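Local structure of vanadium-dependent haloperoxidase (Zobellia galactanivorans, 4CIT) at residues A[79-82]-A[83-86]; A[114-117]-A[118-122]; A[374-377]-A[378-382]. The protein acts as a bacterial vanadium-dependent iodoperoxidase, probably using hydrogen peroxide to oxidise iodide at a vanadate centre. One frame throughout, in Å; residues are numbered along the deposited sequence.

Contact 1: residues A[79-82]-A[83-86]. With NA (sodium ion), chain G.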
loop_
_atom_site.group_PDB
_atom_site.type_symbol
_atom_site.label_atom_id
_atom_site.label_comp_id
_atom_site.label_asym_id
_atom_site.label_seq_id
_atom_site.Cartn_x
_atom_site.Cartn_y
_atom_site.Cartn_z
ATOM N N ALA A 79 12.240 0.431 20.976
ATOM C CA ALA A 79 13.011 1.106 22.007
ATOM C C ALA A 79 12.850 0.371 23.347
ATOM O O ALA A 79 13.638 0.590 24.313
ATOM C CB ALA A 79 12.509 2.514 22.136
ATOM N N THR A 80 11.777 -0.387 23.471
ATOM C CA THR A 80 11.355 -0.949 24.707
ATOM C C THR A 80 11.223 -2.451 24.695
ATOM O O THR A 80 10.797 -3.000 25.656
ATOM C CB THR A 80 10.019 -0.355 25.150
ATOM O OG1 THR A 80 8.953 -0.557 24.197
ATOM C CG2 THR A 80 10.191 1.135 25.404
ATOM N N ASN A 81 11.559 -3.093 23.591
ATOM C CA ASN A 81 11.426 -4.577 23.466
ATOM C C ASN A 81 12.726 -5.054 22.862
ATOM O O ASN A 81 13.140 -4.625 21.774
ATOM C CB ASN A 81 10.238 -4.894 22.587
ATOM C CG ASN A 81 9.959 -6.388 22.462
ATOM O OD1 ASN A 81 10.857 -7.172 22.388
ATOM N ND2 ASN A 81 8.710 -6.724 22.322
ATOM N N ASP A 82 13.475 -5.839 23.651
ATOM C CA ASP A 82 14.758 -6.325 23.205
ATOM C C ASP A 82 14.691 -7.364 22.090
ATOM O O ASP A 82 15.763 -7.766 21.633
ATOM C CB ASP A 82 15.509 -7.041 24.391
ATOM C CG ASP A 82 15.874 -6.101 25.462
ATOM O OD1 ASP A 82 16.022 -4.892 25.160
ATOM O OD2 ASP A 82 16.038 -6.583 26.587
ATOM N N ASN A 83 13.513 -7.785 21.638
ATOM C CA ASN A 83 13.461 -8.637 20.485
ATOM C C ASN A 83 13.423 -7.902 19.098
ATOM O O ASN A 83 13.447 -8.572 18.067
ATOM C CB ASN A 83 12.244 -9.543 20.553
ATOM C CG ASN A 83 12.190 -10.382 21.846
ATOM O OD1 ASN A 83 11.361 -10.174 22.720
ATOM N ND2 ASN A 83 13.078 -11.234 21.977
ATOM N N TYR A 84 13.261 -6.568 19.068
ATOM C CA TYR A 84 13.043 -5.807 17.834
ATOM C C TYR A 84 14.007 -4.691 17.770
ATOM O O TYR A 84 14.149 -3.974 18.755
ATOM C CB TYR A 84 11.602 -5.263 17.777
ATOM C CG TYR A 84 10.627 -6.333 17.633
ATOM C CD1 TYR A 84 10.396 -6.926 16.377
ATOM C CD2 TYR A 84 9.963 -6.846 18.734
ATOM C CE1 TYR A 84 9.556 -8.051 16.264
ATOM C CE2 TYR A 84 9.067 -7.928 18.628
ATOM C CZ TYR A 84 8.831 -8.480 17.377
ATOM O OH TYR A 84 7.966 -9.550 17.332
ATOM N N ASN A 85 14.730 -4.564 16.667
ATOM C CA ASN A 85 15.707 -3.498 16.485
ATOM C C ASN A 85 15.126 -2.249 15.924
ATOM O O ASN A 85 14.210 -2.312 15.096
ATOM C CB ASN A 85 16.838 -3.887 15.550
ATOM C CG ASN A 85 17.689 -5.014 16.078
ATOM O OD1 ASN A 85 17.762 -5.320 17.286
ATOM N ND2 ASN A 85 18.336 -5.652 15.168
ATOM N N SER A 86 15.684 -1.088 16.282
ATOM C CA SER A 86 15.219 0.163 15.751
ATOM C C SER A 86 15.509 0.300 14.257
ATOM O O SER A 86 16.518 -0.246 13.778
ATOM C CB SER A 86 15.924 1.278 16.499
ATOM O OG SER A 86 15.643 2.542 15.947
HETATM NA NA NA G . 14.777 -3.187 20.847
HETATM O O HOH W 1 15.596 -2.887 23.013
HETATM O O HOH W 2 16.592 -4.728 20.659
HETATM O O HOH W 3 16.659 -1.332 19.684
#

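Contact 2: residues A[114-117]-A[118-122]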
loop_
_atom_site.group_PDB
_atom_site.type_symbol
_atom_site.label_atom_id
_atom_site.label_comp_id
_atom_site.label_asym_id
_atom_site.label_seq_id
_atom_site.Cartn_x
_atom_site.Cartn_y
_atom_site.Cartn_z
ATOM N N VAL A 114 -1.110 5.893 20.369
ATOM C CA VAL A 114 -1.275 7.347 20.385
ATOM C C VAL A 114 -0.470 7.949 19.262
ATOM O O VAL A 114 -0.955 8.784 18.507
ATOM C CB VAL A 114 -0.784 7.928 21.766
ATOM C CG1 VAL A 114 -0.487 9.411 21.691
ATOM C CG2 VAL A 114 -1.852 7.776 22.854
ATOM N N ALA A 115 0.796 7.512 19.135
ATOM C CA ALA A 115 1.663 7.997 17.995
ATOM C C ALA A 115 1.025 7.699 16.610
ATOM O O ALA A 115 0.996 8.579 15.703
ATOM C CB ALA A 115 3.043 7.415 18.136
ATOM N N HIS A 116 0.545 6.462 16.461
ATOM C CA HIS A 116 -0.057 5.995 15.190
ATOM C C HIS A 116 -1.272 6.910 14.835
ATOM O O HIS A 116 -1.386 7.412 13.713
ATOM C CB HIS A 116 -0.455 4.552 15.295
ATOM C CG HIS A 116 -0.861 3.962 14.010
ATOM N ND1 HIS A 116 -2.081 4.221 13.429
ATOM C CD2 HIS A 116 -0.186 3.146 13.148
ATOM C CE1 HIS A 116 -2.117 3.630 12.235
ATOM N NE2 HIS A 116 -0.995 2.950 12.065
ATOM N N MET A 117 -2.174 7.128 15.819
ATOM C CA MET A 117 -3.337 7.936 15.549
ATOM C C MET A 117 -2.978 9.360 15.247
ATOM O O MET A 117 -3.556 9.984 14.371
ATOM C CB MET A 117 -4.341 7.862 16.704
ATOM C CG MET A 117 -4.913 6.516 16.924
ATOM S SD MET A 117 -6.321 6.345 18.124
ATOM C CE MET A 117 -5.427 6.787 19.623
ATOM N N GLU A 118 -2.034 9.924 16.006
ATOM C CA GLU A 118 -1.697 11.325 15.786
ATOM C C GLU A 118 -1.097 11.552 14.378
ATOM O O GLU A 118 -1.490 12.451 13.655
ATOM C CB GLU A 118 -0.585 11.757 16.817
ATOM C CG GLU A 118 0.107 13.085 16.554
ATOM C CD GLU A 118 -0.779 14.306 16.529
ATOM O OE1 GLU A 118 -1.917 14.267 16.979
ATOM O OE2 GLU A 118 -0.381 15.304 15.863
ATOM N N LEU A 119 -0.177 10.665 13.934
ATOM C CA LEU A 119 0.384 10.826 12.587
ATOM C C LEU A 119 -0.626 10.518 11.506
ATOM O O LEU A 119 -0.653 11.224 10.487
ATOM C CB LEU A 119 1.642 9.992 12.391
ATOM C CG LEU A 119 2.730 10.512 13.292
ATOM C CD1 LEU A 119 3.901 9.677 13.073
ATOM C CD2 LEU A 119 3.155 11.929 12.970
ATOM N N SER A 120 -1.458 9.519 11.733
ATOM C CA SER A 120 -2.528 9.219 10.797
ATOM C C SER A 120 -3.437 10.488 10.579
ATOM O O SER A 120 -3.738 10.847 9.467
ATOM C CB SER A 120 -3.349 8.096 11.242
ATOM O OG SER A 120 -2.636 6.886 11.192
ATOM N N LYS A 121 -3.800 11.151 11.670
ATOM C CA LYS A 121 -4.578 12.386 11.666
ATOM C C LYS A 121 -3.872 13.437 10.863
ATOM O O LYS A 121 -4.526 14.105 10.055
ATOM C CB LYS A 121 -4.803 12.885 13.074
ATOM C CG LYS A 121 -5.699 14.082 13.285
ATOM C CD LYS A 121 -5.296 14.804 14.568
ATOM C CE LYS A 121 -4.042 15.638 14.313
ATOM N NZ LYS A 121 -3.522 16.211 15.605
ATOM N N ARG A 122 -2.578 13.630 11.047
ATOM C CA ARG A 122 -1.861 14.614 10.270
ATOM C C ARG A 122 -1.847 14.347 8.765
ATOM O O ARG A 122 -1.777 15.319 7.995
ATOM C CB ARG A 122 -0.442 14.760 10.737
ATOM C CG ARG A 122 -0.282 15.228 12.130
ATOM C CD ARG A 122 1.173 15.550 12.407
ATOM N NE ARG A 122 1.438 15.516 13.827
ATOM C CZ ARG A 122 2.638 15.807 14.328
ATOM N NH1 ARG A 122 3.649 16.163 13.506
ATOM N NH2 ARG A 122 2.830 15.751 15.642
#

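Contact 3: residues A[374-377]-A[378-382]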
loop_
_atom_site.group_PDB
_atom_site.type_symbol
_atom_site.label_atom_id
_atom_site.label_comp_id
_atom_site.label_asym_id
_atom_site.label_seq_id
_atom_site.Cartn_x
_atom_site.Cartn_y
_atom_site.Cartn_z
ATOM N N ALA A 374 5.662 -6.975 -4.105
ATOM C CA ALA A 374 6.411 -6.547 -2.927
ATOM C C ALA A 374 5.728 -7.008 -1.649
ATOM O O ALA A 374 6.441 -7.516 -0.704
ATOM C CB ALA A 374 6.594 -5.052 -2.929
ATOM N N ALA A 375 4.447 -6.722 -1.529
ATOM C CA ALA A 375 3.746 -7.073 -0.319
ATOM C C ALA A 375 3.802 -8.606 -0.072
ATOM O O ALA A 375 3.904 -9.063 1.075
ATOM C CB ALA A 375 2.332 -6.569 -0.377
ATOM N N SER A 376 3.553 -9.391 -1.102
ATOM C CA SER A 376 3.651 -10.834 -1.061
ATOM C C SER A 376 4.987 -11.395 -0.507
ATOM O O SER A 376 5.062 -12.367 0.318
ATOM C CB SER A 376 3.528 -11.357 -2.465
ATOM O OG SER A 376 3.321 -12.759 -2.413
ATOM N N VAL A 377 6.051 -10.827 -1.000
ATOM C CA VAL A 377 7.398 -11.186 -0.536
ATOM C C VAL A 377 7.576 -10.920 0.940
ATOM O O VAL A 377 8.044 -11.755 1.705
ATOM C CB VAL A 377 8.492 -10.500 -1.371
ATOM C CG1 VAL A 377 9.825 -10.585 -0.682
ATOM C CG2 VAL A 377 8.556 -11.163 -2.741
ATOM N N VAL A 378 7.185 -9.729 1.380
ATOM C CA VAL A 378 7.268 -9.386 2.803
ATOM C C VAL A 378 6.419 -10.286 3.663
ATOM O O VAL A 378 6.937 -10.837 4.647
ATOM C CB VAL A 378 6.888 -7.886 3.074
ATOM C CG1 VAL A 378 6.894 -7.613 4.574
ATOM C CG2 VAL A 378 7.885 -7.014 2.369
ATOM N N LEU A 379 5.162 -10.533 3.281
ATOM C CA LEU A 379 4.295 -11.347 4.121
ATOM C C LEU A 379 4.736 -12.804 4.116
ATOM O O LEU A 379 4.585 -13.514 5.122
ATOM C CB LEU A 379 2.809 -11.208 3.676
ATOM C CG LEU A 379 2.287 -9.772 3.928
ATOM C CD1 LEU A 379 0.859 -9.676 3.384
ATOM C CD2 LEU A 379 2.293 -9.288 5.351
ATOM N N THR A 380 5.241 -13.242 2.967
ATOM C CA THR A 380 5.810 -14.601 2.916
ATOM C C THR A 380 7.001 -14.733 3.874
ATOM O O THR A 380 7.159 -15.726 4.570
ATOM C CB THR A 380 6.166 -14.975 1.523
ATOM O OG1 THR A 380 4.973 -14.849 0.714
ATOM C CG2 THR A 380 6.762 -16.425 1.459
ATOM N N GLU A 381 7.831 -13.723 3.943
ATOM C CA GLU A 381 8.981 -13.734 4.816
ATOM C C GLU A 381 8.535 -13.680 6.276
ATOM O O GLU A 381 9.096 -14.413 7.091
ATOM C CB GLU A 381 9.909 -12.573 4.578
ATOM C CG GLU A 381 11.232 -12.617 5.390
ATOM C CD GLU A 381 11.175 -12.077 6.833
ATOM O OE1 GLU A 381 10.576 -10.997 7.087
ATOM O OE2 GLU A 381 11.747 -12.777 7.758
ATOM N N VAL A 382 7.522 -12.905 6.593
ATOM C CA VAL A 382 7.060 -12.805 8.011
ATOM C C VAL A 382 6.258 -13.982 8.490
ATOM O O VAL A 382 6.543 -14.515 9.621
ATOM C CB VAL A 382 6.283 -11.473 8.238
ATOM C CG1 VAL A 382 5.561 -11.399 9.588
ATOM C CG2 VAL A 382 7.169 -10.332 8.003
#

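Contact 1: residues A[79-82]-A[83-86]
From Asn-81 to Tyr-84 the chain makes a type I beta turn, closed by a weak bond from Tyr-84 N to Asn-81 O (3.3 Å), just after helix 59-80. An Asx turn is built onto the same residues: the side chain of Asn-81 reaches forward over the turn and its OD1 accepts a hydrogen bond from Asn-83 N at 2.8 Å. That N-H approaches in the carbonyl plane of the amide, with a C=O...N angle of 150°. What puts OD1 there is the first torsion of Asn-81: with CG opposite the backbone N (chi1 -176°), the amide lies beside the carbonyl carbon and faces the next peptides of the turn.

The same amide lies next to Tyr-84. The two side chains run side by side and point the same way, but their flat groups stand steeply to one another, at 79°. Asn-81 CG meets the ring at its edge, in plane, 3.8 Å from CD2 of Tyr-84. Beyond this pair, Tyr-84 rests on Ala-308 and Lys-309 of helix 307-335, and its ring also meets that of Phe-312.

The turn doubles as a sodium site. Its first and last carbonyls converge, Asn-81 O at 2.4 Å from the sodium ion and Tyr-84 O at 2.3 Å, and Ala-78 O from the preceding helix supplies a third protein oxygen. Three waters bring the count to six, one of them at a longer distance. The cation probably offsets the mutual repulsion of the crowded carbonyls of Asn-81 and Tyr-84. Asp-82 does not touch the metal but acts from the second shell, where a carboxylate would be expected to steady the cation: the water lying 2.3 Å from the sodium ion donates a hydrogen bond to Asp-82 OD1, 3.0 Å away.

Contact 2: residues A[114-117]-A[118-122]
Ser-120 leans back one helical turn onto His-116, its OG 2.9 Å from His-116 O. The hydroxyl takes that position because OG lies beside its own backbone N and opposite the carbonyl carbon (chi1 -69°). It donates from above the carbonyl plane, 40° out of it, while Ser-120 N comes in from the opposite face, also at 2.9 Å, and two donors thus grip one buried oxygen. The same OG stands obliquely off the imidazole, 3.5 Å from His-116 CE1. The imidazole's ND1 is hydrogen-bonded to Ser-44 OG, which helps to set its rotation.

All this sits in the second half of helix 108-123, an alpha-helix packed among helices 38-55, 59-80, 128-144 and 146-167 in a helical bundle.

A different face of the helix carries a salt-bridge network centred on Glu-118. Lys-121 NZ meets Glu-118 OE1 on its syn side at 2.9 Å. Arg-122 NE meets Glu-118 OE2 on the anti side at 2.7 Å, and that oxygen lies close to the guanidinium plane. Leu-119 CD2 lies over the rim of one face of the Arg-122 guanidinium, 4.0 Å above its plane, and Arg-122 NH2 goes on to a further salt bridge with Asp-161.

Contact 3: residues A[374-377]-A[378-382]
Val-377 and Val-378 stand at the join of the two segments; both touch helix 426-446, and Val-378 also packs on helix 307-335. Val-378 turns CG2 back along the helix, to 3.4 Å from Ala-374 O, and Val-378 N bonds to Ala-374 O at 3.1 Å; CG2 gets there by lying opposite the carbonyl carbon and beside the backbone N, on the side facing the preceding turn. Outward it packs on Lys-316, Ala-320 and Val-444. Val-377 leans on Arg-437 and Thr-441, and Val-377 O accepts from Glu-381 N at 3.0 Å.

Ala-375 adds no more than a methyl, beside Trp-292, and leaves its carbonyl to the next turn: Leu-379 N bonds to Ala-375 O at 2.9 Å, and Leu-379 CG closes over the same oxygen at 3.4 Å.

Thr-380 folds its hydroxyl back on Ser-376 O. The modelled OG1 to O separation of 2.5 Å is very short and doubtful. Thr-380 N reaches that oxygen from the opposite face, at 2.8 Å. A valine in its place would probably cost Ser-376 O its hydroxyl donor, leaving the backbone N-H of this residue as its remaining partner here.

These turns form the second half of helix 367-383, one of the core helices of the PAP2-type haloperoxidase fold; its first residues, Gly-367 and His-368, line the vanadate pocket.

The three contacts are separate pieces of one mostly helical chain, and none touches another. Contact 1 and contact 2 have centres 21 Å apart and are joined through helix 59-80: contact 1 forms at its end, while His-116 and Leu-119 of contact 2 pack on its Pro-69 and Ala-72. Contact 3 comes within about 8 Å of contact 1, nearest atoms, and both pack against helix 307-335. Contacts 2 and 3 are the most distant pair, with centres 25 Å apart. Vanadate lies about 13 Å from the side chain of Ala-374 in contact 3, whereas sodium is bound in contact 1 itself.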